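Local coordinates for AlgX/AlgJ SGNH hydrolase-like domain-containing protein (Eubacterium siraeum, PDB 4NZK) that is of unknown function but belongs to the DHHW family of the SGNH hydrolase clan, which suggests, without proving, a hydrolase-like role, at residues Y229-Y234 / H248-D253; F220-P225 / Y260-G265; I273-K278 / F297-F302; L283-D288 / E303-C308. One frame throughout, in Å; residues are numbered along the deposited sequence. Where two conformers were deposited one is given.

Interaction 1 of 4, residues Y229-Y234 / H248-D253; sequences YTATYY and HSIFVD
Tyr-229 and Tyr-233 both reach with their hydroxyls for the backbone of Ser-249 and Ile-250, where a returning loop is laid against the outermost strand of the mixed beta sheet. The hydroxyl of Tyr-229 is the end point of the backbone N-H of Ile-250, the N lying 3.0 Å from OH at the ring edge in an almost straight bond (168°). The first torsion, chi1 74°, places CG between the backbone N and carbonyl carbon, which brings the ring end to the loop, CZ of Tyr-229 lying 4.0 Å from CG1 of Ile-250. At Thr-230, in one of its two conformers, the methyl CG2 runs alongside the histidine, 3.5 Å from CB of His-248. Ala-231 is gripped through its backbone at both ends: its N donates to the carbonyl O of His-248, while its O accepts from ND1 of that residue at 2.7 Å. The acceptor lies close to the imidazole plane, an arrangement that would limit rotation of the ring. CB of Ala-231 rests on CG2 of Ile-250, on the flank that faces Ile-273 of the next strand. Within the loop, Ser-249 forms an ST turn, its OG accepting from N of Phe-251 at 2.9 Å. Farther along the strand Tyr-233 completes the attachment: its OH donates in the carbonyl plane to a lone pair of Ser-249 O, 2.7 Å away.

Interaction 2 of 4, residues F220-P225 / Y260-G265; sequences FTYYIP and YSTFMG
Phe-220 and Phe-263 approach from opposite directions, and their rings meet where a two-stranded antiparallel sheet, here its strand 218-224, packs on a 3-10 turn and the loop that follows. CE2 of Phe-263 lies in the plane of the Phe-220 ring at its edge, 3.7 Å from CZ of Phe-220. The same phenylalanine of the loop reaches the next inward-facing residue of the strand: CZ of Phe-263 is 3.9 Å from CB of Tyr-222, which sits at the edge of the Phe-263 ring. One loop side chain thus touches two strand residues, Phe-220 and Tyr-222, with one residue between them. Beyond CB, the Tyr-222 ring receives a methyl group on one face, a CH-pi contact in which CG2 of Thr-262 stands 4.1 Å from the ring centroid and 18° off the ring normal. That methyl is anti to the backbone N of Thr-262, which directs it across at the tyrosine, while the hydroxyl turns back to hydrogen bond with the carbonyl of Ala-259.

No hydrogen bond joins the two segments; the interface is buried and apolar. Outside it, Phe-199 meets the Phe-220 ring edge-to-face, and Pro-167 at the start of helix 167-180 touches Phe-220, Tyr-222 and Phe-263 alike. Tyr-260, at the other end of the contact, is held by a stack with His-164 and a hydrogen bond from its hydroxyl to Ser-289 O, and the edge of its ring meets Phe-220, CD1 of Tyr-260 lying 4.1 Å from CE1 of Phe-220.

Interaction 3 of 4, residues I273-K278 / F297-F302; sequences IETANK and FFIDSF
Thr-275 and Asn-277 reach from the end of strand 270-275, which lies next to the outermost strand 229-234 of the mixed sheet, through an ST turn to carbonyl oxygens of the loop that leads into the neighbouring strand 304-309. Two side-chain hydrogen bonds make the polar part. OG1 of Thr-275 donates to the O of Phe-302 at 2.7 Å and also accepts from N of Asn-277 at 3.0 Å, so one hydroxyl both closes the turn and holds the loop. With CG anti to the backbone N (chi1 -175°), Asn-277 extends its amide across, and ND2 gives a proton to Asp-300 O at 2.8 Å; the acceptor lies 12° out of the amide plane. Behind the turn, NZ of Lys-278 hydrogen bonds to Thr-275 O.

The apolar part centres on Ile-299. CG2 of Ile-273 lies 4.2 Å from CG1 of Ile-299, whose side chain also meets Ile-250. The loop is held on its far side by Asp-300, bonded to Thr-227, and by Ser-301, bonded to Val-183. Next to the hydroxyl, the methyl CG2 of Thr-275 lies 3.3 Å from Ile-299 O and 4.0 Å from CG2 of Ile-299.

Interaction 4 of 4, residues L283-D288 / E303-C308; sequences LCIFKD and EEIYVC. With EDO (1,2-ethanediol), chain B.
The amine of Lys-287 is gripped by several groups: NZ donates to O1 and to O2 of a 1,2-ethanediol molecule, each 2.9 Å away, hydrogen bonds to Asn-292 and forms salt bridges with Asp-267 and Asp-309. The two carboxylates would be expected to favour the charged amine. The diol, probably from the crystallisation liquor, also bonds to the carbonyls of Gly-266 and Asp-267. A chain bent at chi2 (75°) lays the lysine beside the next strand, CE 3.8 Å from CG1 of Val-307.

The backbones form a parallel ladder, Leu-283 pairing with Ile-305 and Phe-286 with Cys-308, the axes 16° apart. Its shortest bond runs from Tyr-306 N to Leu-283 O, 2.7 Å. One face of the pair is aliphatic: Ile-285 and Ile-305 lie side by side, CD1 of the first 3.7 Å from CG2 of the second. On the other face the sulfurs SG of Cys-284 and SG of Cys-308 are 3.9 Å apart, in van der Waals contact and not a disulfide. CB of Cys-308 approaches CD1 of Phe-286 at 3.6 Å, its sulfur lying obliquely to that ring. Along this face the hydroxyl of Tyr-306 donates to OE1 of Glu-304 from above the carboxylate plane.

Such a parallel pair inside a helix-flanked mixed sheet is consistent with the alpha/beta fold of the SGNH hydrolase clan. Strand 282-287 lies beside 328-334, and 304-309 beside 270-275. Helix 317-323 packs on the cysteine face through Phe-320, whereas Phe-298 and Ile-273 lie against the isoleucines.

Overall arrangement
From the N terminus, strand 218-224 comes first, and interaction 2 closes the long loop from it to residues 260-265. Interaction 1 falls within that loop, tying edge strand 229-234 to the segment 248-253; the two touch through backbone bonds of Ile-250 and Val-252 to Met-264 and Thr-262. Interactions 3 and 4 come after both in the chain and cross each other, since 273-278, 283-288, 297-302 and 303-308 alternate between them. Interaction 3 joins the end of strand 270-275 to the loop ahead of strand 304-309, and interaction 4 pairs that strand with 282-287. Interactions 1, 3 and 4 all reach the mixed sheet, while interaction 2 links the two-stranded sheet to the loop beside it.

Interaction 1 of 4, residues Y229-Y234 / H248-D253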
# COMPACT_ATOMS: atom_id res chain seq x y z
N TYR A 229 -16.07 4.23 -13.28
CA TYR A 229 -15.65 2.83 -13.11
C TYR A 229 -16.78 2.03 -12.43
O TYR A 229 -17.75 2.60 -11.88
CB TYR A 229 -14.35 2.73 -12.25
CG TYR A 229 -14.64 2.99 -10.77
CD1 TYR A 229 -14.67 4.26 -10.25
CD2 TYR A 229 -14.98 1.94 -9.93
CE1 TYR A 229 -14.98 4.50 -8.91
CE2 TYR A 229 -15.32 2.15 -8.60
CZ TYR A 229 -15.31 3.43 -8.08
OH TYR A 229 -15.68 3.64 -6.76
N THR A 230 -16.65 0.70 -12.50
CA THR A 230 -17.51 -0.24 -11.79
C THR A 230 -16.62 -1.29 -11.13
O THR A 230 -15.75 -1.84 -11.79
CB THR A 230 -18.49 -0.98 -12.71
OG1 THR A 230 -19.05 -0.08 -13.68
CG2 THR A 230 -19.56 -1.64 -11.87
N ALA A 231 -16.80 -1.52 -9.84
CA ALA A 231 -16.07 -2.55 -9.13
C ALA A 231 -16.97 -3.75 -8.90
O ALA A 231 -18.16 -3.58 -8.62
CB ALA A 231 -15.52 -2.03 -7.82
N THR A 232 -16.38 -4.95 -8.98
CA THR A 232 -17.07 -6.21 -8.68
C THR A 232 -16.25 -6.91 -7.60
O THR A 232 -15.01 -7.05 -7.72
CB THR A 232 -17.23 -7.07 -9.93
OG1 THR A 232 -17.95 -6.31 -10.92
CG2 THR A 232 -17.99 -8.37 -9.62
N TYR A 233 -16.94 -7.33 -6.54
CA TYR A 233 -16.32 -7.98 -5.40
C TYR A 233 -16.39 -9.51 -5.51
O TYR A 233 -17.44 -10.09 -5.83
CB TYR A 233 -16.96 -7.49 -4.11
CG TYR A 233 -16.55 -6.08 -3.77
CD1 TYR A 233 -17.21 -4.99 -4.32
CD2 TYR A 233 -15.53 -5.82 -2.86
CE1 TYR A 233 -16.81 -3.69 -4.03
CE2 TYR A 233 -15.15 -4.55 -2.54
CZ TYR A 233 -15.78 -3.48 -3.13
OH TYR A 233 -15.38 -2.20 -2.82
N TYR A 234 -15.24 -10.14 -5.29
CA TYR A 234 -15.06 -11.57 -5.40
C TYR A 234 -14.47 -12.16 -4.12
O TYR A 234 -13.86 -11.45 -3.31
CB TYR A 234 -14.11 -11.89 -6.56
CG TYR A 234 -14.63 -11.59 -7.94
CD1 TYR A 234 -14.54 -10.30 -8.47
CD2 TYR A 234 -15.13 -12.59 -8.76
CE1 TYR A 234 -15.00 -10.02 -9.74
CE2 TYR A 234 -15.58 -12.32 -10.04
CZ TYR A 234 -15.52 -11.03 -10.51
OH TYR A 234 -15.95 -10.74 -11.79
N HIS A 248 -20.90 -1.59 -6.09
CA HIS A 248 -19.91 -1.42 -7.16
C HIS A 248 -18.95 -0.25 -6.99
O HIS A 248 -18.25 0.10 -7.93
CB HIS A 248 -20.64 -1.32 -8.52
CG HIS A 248 -21.43 -2.54 -8.85
ND1 HIS A 248 -20.85 -3.77 -9.07
CD2 HIS A 248 -22.77 -2.73 -8.95
CE1 HIS A 248 -21.79 -4.67 -9.30
NE2 HIS A 248 -22.97 -4.06 -9.24
N SER A 249 -18.85 0.28 -5.79
CA SER A 249 -17.88 1.33 -5.46
C SER A 249 -16.69 0.71 -4.76
O SER A 249 -16.80 -0.34 -4.14
CB SER A 249 -18.51 2.36 -4.52
OG SER A 249 -17.57 3.38 -4.19
N ILE A 250 -15.53 1.35 -4.89
CA ILE A 250 -14.37 0.97 -4.07
C ILE A 250 -14.35 1.72 -2.75
O ILE A 250 -13.45 1.50 -1.96
CB ILE A 250 -13.01 1.13 -4.78
CG1 ILE A 250 -12.76 2.59 -5.11
CG2 ILE A 250 -12.93 0.19 -5.97
CD1 ILE A 250 -11.35 2.79 -5.62
N PHE A 251 -15.26 2.67 -2.54
CA PHE A 251 -15.31 3.45 -1.30
C PHE A 251 -16.45 2.95 -0.46
O PHE A 251 -17.60 3.01 -0.89
CB PHE A 251 -15.44 4.97 -1.59
CG PHE A 251 -14.34 5.48 -2.48
CD1 PHE A 251 -13.11 5.84 -1.95
CD2 PHE A 251 -14.52 5.57 -3.84
CE1 PHE A 251 -12.07 6.28 -2.78
CE2 PHE A 251 -13.50 5.98 -4.67
CZ PHE A 251 -12.26 6.36 -4.13
N VAL A 252 -16.11 2.49 0.75
CA VAL A 252 -17.05 1.88 1.64
C VAL A 252 -17.21 2.76 2.87
O VAL A 252 -16.24 3.14 3.50
CB VAL A 252 -16.53 0.48 2.04
CG1 VAL A 252 -17.50 -0.24 2.97
CG2 VAL A 252 -16.37 -0.37 0.80
N ASP A 253 -18.45 3.05 3.24
CA ASP A 253 -18.70 3.88 4.45
C ASP A 253 -18.21 3.17 5.71
O ASP A 253 -18.38 1.95 5.86
CB ASP A 253 -20.17 4.22 4.58
CG ASP A 253 -20.65 5.19 3.51
OD1 ASP A 253 -19.80 5.89 2.90
OD2 ASP A 253 -21.88 5.27 3.29

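Interaction 2 of 4, residues F220-P225 / Y260-G265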
# COMPACT_ATOMS: atom_id res chain seq x y z
N PHE A 220 -8.14 12.36 8.25
CA PHE A 220 -7.94 11.48 7.14
C PHE A 220 -8.59 12.06 5.90
O PHE A 220 -9.81 12.17 5.82
CB PHE A 220 -8.57 10.14 7.49
CG PHE A 220 -8.32 9.06 6.50
CD1 PHE A 220 -7.16 8.31 6.55
CD2 PHE A 220 -9.28 8.77 5.54
CE1 PHE A 220 -6.96 7.25 5.63
CE2 PHE A 220 -9.10 7.72 4.65
CZ PHE A 220 -7.94 6.97 4.68
N THR A 221 -7.78 12.34 4.89
CA THR A 221 -8.27 12.94 3.66
C THR A 221 -8.08 11.97 2.53
O THR A 221 -6.96 11.46 2.33
CB THR A 221 -7.52 14.24 3.36
OG1 THR A 221 -7.65 15.12 4.49
CG2 THR A 221 -8.07 14.90 2.10
N TYR A 222 -9.15 11.72 1.79
CA TYR A 222 -9.08 10.82 0.63
C TYR A 222 -9.71 11.47 -0.59
O TYR A 222 -10.24 12.58 -0.51
CB TYR A 222 -9.67 9.45 0.94
CG TYR A 222 -11.17 9.39 1.14
CD1 TYR A 222 -11.73 9.70 2.37
CD2 TYR A 222 -12.00 8.95 0.12
CE1 TYR A 222 -13.10 9.59 2.57
CE2 TYR A 222 -13.36 8.82 0.29
CZ TYR A 222 -13.92 9.14 1.53
OH TYR A 222 -15.29 9.04 1.75
N TYR A 223 -9.59 10.80 -1.72
CA TYR A 223 -9.83 11.42 -3.01
C TYR A 223 -10.52 10.46 -3.96
O TYR A 223 -10.07 9.32 -4.15
CB TYR A 223 -8.49 11.88 -3.66
CG TYR A 223 -7.58 12.61 -2.70
CD1 TYR A 223 -7.70 13.97 -2.46
CD2 TYR A 223 -6.63 11.90 -1.97
CE1 TYR A 223 -6.86 14.61 -1.54
CE2 TYR A 223 -5.79 12.52 -1.08
CZ TYR A 223 -5.91 13.84 -0.84
OH TYR A 223 -5.06 14.39 0.10
N ILE A 224 -11.60 10.92 -4.57
CA ILE A 224 -12.35 10.08 -5.50
C ILE A 224 -12.02 10.53 -6.92
O ILE A 224 -12.17 11.71 -7.27
CB ILE A 224 -13.87 10.25 -5.20
CG1 ILE A 224 -14.19 9.86 -3.75
CG2 ILE A 224 -14.70 9.42 -6.19
CD1 ILE A 224 -15.61 10.16 -3.36
N PRO A 225 -11.61 9.59 -7.77
CA PRO A 225 -11.17 9.99 -9.10
C PRO A 225 -12.31 10.39 -10.00
O PRO A 225 -13.46 10.03 -9.76
CB PRO A 225 -10.48 8.72 -9.63
CG PRO A 225 -11.16 7.58 -8.91
CD PRO A 225 -11.47 8.14 -7.53
N TYR A 260 -9.33 3.91 7.32
CA TYR A 260 -8.48 3.29 6.29
C TYR A 260 -9.20 2.20 5.51
O TYR A 260 -8.90 1.95 4.34
CB TYR A 260 -7.14 2.78 6.86
CG TYR A 260 -6.12 2.50 5.78
CD1 TYR A 260 -5.39 3.53 5.22
CD2 TYR A 260 -5.91 1.19 5.28
CE1 TYR A 260 -4.45 3.29 4.21
CE2 TYR A 260 -4.98 0.95 4.27
CZ TYR A 260 -4.25 2.02 3.74
OH TYR A 260 -3.32 1.79 2.75
N SER A 261 -10.21 1.60 6.15
CA SER A 261 -11.01 0.57 5.51
C SER A 261 -12.04 1.16 4.53
O SER A 261 -12.80 0.44 3.92
CB SER A 261 -11.68 -0.34 6.55
OG SER A 261 -10.70 -1.10 7.19
N THR A 262 -12.08 2.48 4.41
CA THR A 262 -12.85 3.11 3.33
C THR A 262 -12.49 2.47 1.97
O THR A 262 -13.34 2.34 1.10
CB THR A 262 -12.56 4.62 3.29
OG1 THR A 262 -12.94 5.20 4.54
CG2 THR A 262 -13.28 5.29 2.15
N PHE A 263 -11.23 2.10 1.78
CA PHE A 263 -10.80 1.48 0.52
C PHE A 263 -11.14 -0.02 0.50
O PHE A 263 -10.46 -0.84 1.11
CB PHE A 263 -9.31 1.72 0.31
CG PHE A 263 -8.92 3.17 0.49
CD1 PHE A 263 -9.55 4.16 -0.24
CD2 PHE A 263 -8.00 3.54 1.45
CE1 PHE A 263 -9.24 5.50 -0.02
CE2 PHE A 263 -7.67 4.84 1.68
CZ PHE A 263 -8.29 5.84 0.94
N MSE A 264 -12.23 -0.32 -0.18
CA MSE A 264 -12.74 -1.66 -0.45
C MSE A 264 -13.15 -2.48 0.76
O MSE A 264 -13.43 -3.68 0.63
CB MSE A 264 -11.74 -2.43 -1.28
CG MSE A 264 -11.48 -1.65 -2.56
SE MSE A 264 -9.92 -2.36 -3.51
CE MSE A 264 -8.52 -1.61 -2.35
N GLY A 265 -13.25 -1.82 1.93
CA GLY A 265 -13.79 -2.44 3.13
C GLY A 265 -12.93 -3.40 3.92
O GLY A 265 -13.30 -3.82 5.00

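Interaction 3 of 4, residues I273-K278 / F297-F302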
# COMPACT_ATOMS: atom_id res chain seq x y z
N ILE A 273 -11.93 -4.08 -11.05
CA ILE A 273 -12.39 -2.71 -11.38
C ILE A 273 -12.29 -2.55 -12.89
O ILE A 273 -11.24 -2.84 -13.48
CB ILE A 273 -11.53 -1.64 -10.69
CG1 ILE A 273 -11.53 -1.82 -9.18
CG2 ILE A 273 -12.00 -0.23 -11.01
CD1 ILE A 273 -10.42 -1.12 -8.48
N GLU A 274 -13.39 -2.11 -13.50
CA GLU A 274 -13.45 -1.84 -14.94
C GLU A 274 -13.69 -0.34 -15.04
O GLU A 274 -14.61 0.18 -14.43
CB GLU A 274 -14.59 -2.61 -15.62
CG GLU A 274 -14.37 -4.11 -15.60
CD GLU A 274 -15.61 -4.90 -15.94
OE1 GLU A 274 -16.46 -5.14 -15.04
OE2 GLU A 274 -15.73 -5.31 -17.11
N THR A 275 -12.88 0.35 -15.83
CA THR A 275 -12.97 1.80 -15.93
C THR A 275 -13.36 2.25 -17.33
O THR A 275 -13.38 1.45 -18.27
CB THR A 275 -11.63 2.51 -15.59
OG1 THR A 275 -10.79 2.50 -16.73
CG2 THR A 275 -10.92 1.85 -14.39
N ALA A 276 -13.66 3.55 -17.44
CA ALA A 276 -13.98 4.16 -18.72
C ALA A 276 -12.76 4.46 -19.60
O ALA A 276 -12.93 4.86 -20.75
CB ALA A 276 -14.78 5.42 -18.50
N ASN A 277 -11.54 4.21 -19.11
CA ASN A 277 -10.34 4.42 -19.89
C ASN A 277 -9.99 3.13 -20.61
O ASN A 277 -9.32 2.26 -20.07
CB ASN A 277 -9.18 4.88 -19.01
CG ASN A 277 -7.95 5.24 -19.82
OD1 ASN A 277 -7.90 5.01 -21.03
ND2 ASN A 277 -6.93 5.77 -19.17
N LYS A 278 -10.43 3.03 -21.85
CA LYS A 278 -10.28 1.81 -22.63
C LYS A 278 -8.94 1.76 -23.35
O LYS A 278 -8.88 1.69 -24.56
CB LYS A 278 -11.43 1.71 -23.62
CG LYS A 278 -12.80 1.80 -22.97
CD LYS A 278 -13.04 0.76 -21.91
CE LYS A 278 -14.51 0.70 -21.52
NZ LYS A 278 -14.71 -0.13 -20.31
N PHE A 297 -5.97 5.82 -7.17
CA PHE A 297 -5.09 6.60 -8.07
C PHE A 297 -4.72 5.87 -9.33
O PHE A 297 -3.97 6.41 -10.14
CB PHE A 297 -3.85 7.04 -7.31
CG PHE A 297 -4.17 7.74 -6.02
CD1 PHE A 297 -4.94 8.91 -6.03
CD2 PHE A 297 -3.76 7.24 -4.80
CE1 PHE A 297 -5.28 9.56 -4.85
CE2 PHE A 297 -4.11 7.87 -3.63
CZ PHE A 297 -4.86 9.04 -3.65
N PHE A 298 -5.23 4.64 -9.51
CA PHE A 298 -4.99 3.90 -10.75
C PHE A 298 -6.18 3.90 -11.71
O PHE A 298 -6.03 3.56 -12.89
CB PHE A 298 -4.62 2.44 -10.46
CG PHE A 298 -3.38 2.28 -9.63
CD1 PHE A 298 -2.31 3.12 -9.78
CD2 PHE A 298 -3.29 1.25 -8.72
CE1 PHE A 298 -1.15 2.92 -9.05
CE2 PHE A 298 -2.15 1.06 -7.97
CZ PHE A 298 -1.09 1.89 -8.13
N ILE A 299 -7.33 4.31 -11.21
CA ILE A 299 -8.59 4.24 -11.97
C ILE A 299 -8.54 5.05 -13.26
O ILE A 299 -9.04 4.62 -14.29
CB ILE A 299 -9.78 4.62 -11.06
CG1 ILE A 299 -10.04 3.42 -10.11
CG2 ILE A 299 -11.01 4.95 -11.89
CD1 ILE A 299 -11.02 3.66 -9.00
N ASP A 300 -7.90 6.21 -13.20
CA ASP A 300 -7.81 7.07 -14.36
C ASP A 300 -6.87 6.48 -15.43
O ASP A 300 -6.90 6.92 -16.57
CB ASP A 300 -7.29 8.48 -14.02
CG ASP A 300 -8.23 9.32 -13.09
OD1 ASP A 300 -9.48 9.20 -13.14
OD2 ASP A 300 -7.67 10.13 -12.30
N SER A 301 -5.97 5.56 -15.05
CA SER A 301 -4.83 5.15 -15.89
C SER A 301 -4.91 3.76 -16.54
O SER A 301 -4.11 3.48 -17.43
CB SER A 301 -3.54 5.23 -15.08
OG SER A 301 -3.18 6.58 -14.78
N PHE A 302 -5.83 2.92 -16.07
CA PHE A 302 -5.94 1.54 -16.51
C PHE A 302 -7.37 1.21 -16.88
O PHE A 302 -8.29 1.70 -16.25
CB PHE A 302 -5.45 0.59 -15.39
CG PHE A 302 -3.96 0.69 -15.14
CD1 PHE A 302 -3.10 -0.10 -15.88
CD2 PHE A 302 -3.43 1.59 -14.25
CE1 PHE A 302 -1.72 -0.00 -15.73
CE2 PHE A 302 -2.06 1.70 -14.08
CZ PHE A 302 -1.19 0.89 -14.82

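Interaction 4 of 4, residues L283-D288 / E303-C308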
# COMPACT_ATOMS: atom_id res chain seq x y z
N LEU A 283 -4.19 -4.14 -15.09
CA LEU A 283 -3.25 -4.20 -13.99
C LEU A 283 -3.74 -5.18 -12.94
O LEU A 283 -4.92 -5.20 -12.59
CB LEU A 283 -3.17 -2.81 -13.33
CG LEU A 283 -2.32 -2.66 -12.08
CD1 LEU A 283 -0.86 -2.92 -12.41
CD2 LEU A 283 -2.54 -1.27 -11.50
N CYS A 284 -2.82 -5.99 -12.44
CA CYS A 284 -3.10 -6.76 -11.24
C CYS A 284 -2.15 -6.27 -10.15
O CYS A 284 -0.94 -6.14 -10.39
CB CYS A 284 -2.85 -8.24 -11.50
SG CYS A 284 -3.36 -9.31 -10.16
N ILE A 285 -2.70 -5.96 -8.99
CA ILE A 285 -1.92 -5.51 -7.85
C ILE A 285 -1.91 -6.62 -6.80
O ILE A 285 -2.95 -7.17 -6.45
CB ILE A 285 -2.52 -4.27 -7.19
CG1 ILE A 285 -2.71 -3.16 -8.21
CG2 ILE A 285 -1.65 -3.79 -6.04
CD1 ILE A 285 -3.75 -2.17 -7.76
N PHE A 286 -0.72 -6.97 -6.37
CA PHE A 286 -0.51 -7.89 -5.28
C PHE A 286 0.09 -7.08 -4.17
O PHE A 286 1.19 -6.56 -4.28
CB PHE A 286 0.40 -9.03 -5.67
CG PHE A 286 -0.23 -9.98 -6.65
CD1 PHE A 286 -1.32 -10.75 -6.27
CD2 PHE A 286 0.29 -10.12 -7.93
CE1 PHE A 286 -1.89 -11.63 -7.17
CE2 PHE A 286 -0.30 -10.99 -8.83
CZ PHE A 286 -1.38 -11.73 -8.43
N LYS A 287 -0.65 -6.95 -3.08
CA LYS A 287 -0.30 -5.98 -2.06
C LYS A 287 -0.45 -6.46 -0.64
O LYS A 287 -1.00 -7.53 -0.38
CB LYS A 287 -1.16 -4.71 -2.29
CG LYS A 287 -2.68 -4.91 -2.45
CD LYS A 287 -3.36 -5.21 -1.15
CE LYS A 287 -4.86 -5.36 -1.28
NZ LYS A 287 -5.44 -5.53 0.09
N ASP A 288 0.10 -5.67 0.27
CA ASP A 288 -0.28 -5.70 1.68
C ASP A 288 -1.19 -4.47 1.89
O ASP A 288 -1.57 -3.79 0.92
CB ASP A 288 0.94 -5.69 2.60
CG ASP A 288 1.61 -4.30 2.72
OD1 ASP A 288 1.20 -3.34 2.00
OD2 ASP A 288 2.58 -4.15 3.55
N GLU A 303 -7.53 0.31 -17.85
CA GLU A 303 -8.82 -0.18 -18.28
C GLU A 303 -9.42 -1.15 -17.26
O GLU A 303 -10.63 -1.12 -16.99
CB GLU A 303 -8.69 -0.86 -19.66
CG GLU A 303 -10.03 -1.35 -20.19
CD GLU A 303 -10.03 -1.88 -21.63
OE1 GLU A 303 -9.21 -1.44 -22.48
OE2 GLU A 303 -10.91 -2.74 -21.92
N GLU A 304 -8.57 -2.03 -16.71
CA GLU A 304 -9.01 -2.95 -15.66
C GLU A 304 -7.95 -3.00 -14.59
O GLU A 304 -6.75 -2.88 -14.88
CB GLU A 304 -9.25 -4.40 -16.16
CG GLU A 304 -10.32 -4.53 -17.23
CD GLU A 304 -10.60 -5.96 -17.67
OE1 GLU A 304 -9.95 -6.95 -17.22
OE2 GLU A 304 -11.49 -6.08 -18.52
N ILE A 305 -8.42 -3.14 -13.35
CA ILE A 305 -7.56 -3.30 -12.20
C ILE A 305 -8.07 -4.45 -11.36
O ILE A 305 -9.23 -4.46 -10.98
CB ILE A 305 -7.48 -2.02 -11.34
CG1 ILE A 305 -7.00 -0.83 -12.18
CG2 ILE A 305 -6.52 -2.21 -10.18
CD1 ILE A 305 -7.54 0.48 -11.70
N TYR A 306 -7.18 -5.38 -11.06
CA TYR A 306 -7.50 -6.48 -10.14
C TYR A 306 -6.68 -6.26 -8.87
O TYR A 306 -5.48 -6.11 -8.93
CB TYR A 306 -7.15 -7.84 -10.75
CG TYR A 306 -7.97 -8.16 -11.98
CD1 TYR A 306 -7.71 -7.55 -13.19
CD2 TYR A 306 -8.98 -9.11 -11.93
CE1 TYR A 306 -8.46 -7.83 -14.32
CE2 TYR A 306 -9.73 -9.42 -13.07
CZ TYR A 306 -9.45 -8.78 -14.25
OH TYR A 306 -10.20 -9.05 -15.37
N VAL A 307 -7.36 -6.27 -7.74
CA VAL A 307 -6.74 -5.95 -6.46
C VAL A 307 -6.75 -7.22 -5.61
O VAL A 307 -7.82 -7.73 -5.25
CB VAL A 307 -7.46 -4.83 -5.70
CG1 VAL A 307 -6.60 -4.40 -4.51
CG2 VAL A 307 -7.73 -3.65 -6.60
N CYS A 308 -5.55 -7.70 -5.32
CA CYS A 308 -5.34 -8.93 -4.59
C CYS A 308 -4.37 -8.73 -3.44
O CYS A 308 -3.41 -7.99 -3.55
CB CYS A 308 -4.72 -9.95 -5.52
SG CYS A 308 -5.62 -10.26 -7.08
C1 EDO B . -9.00 -5.61 -1.38
O1 EDO B . -8.22 -4.83 -0.49
C2 EDO B . -8.23 -6.82 -1.95
O2 EDO B . -7.42 -7.42 -0.95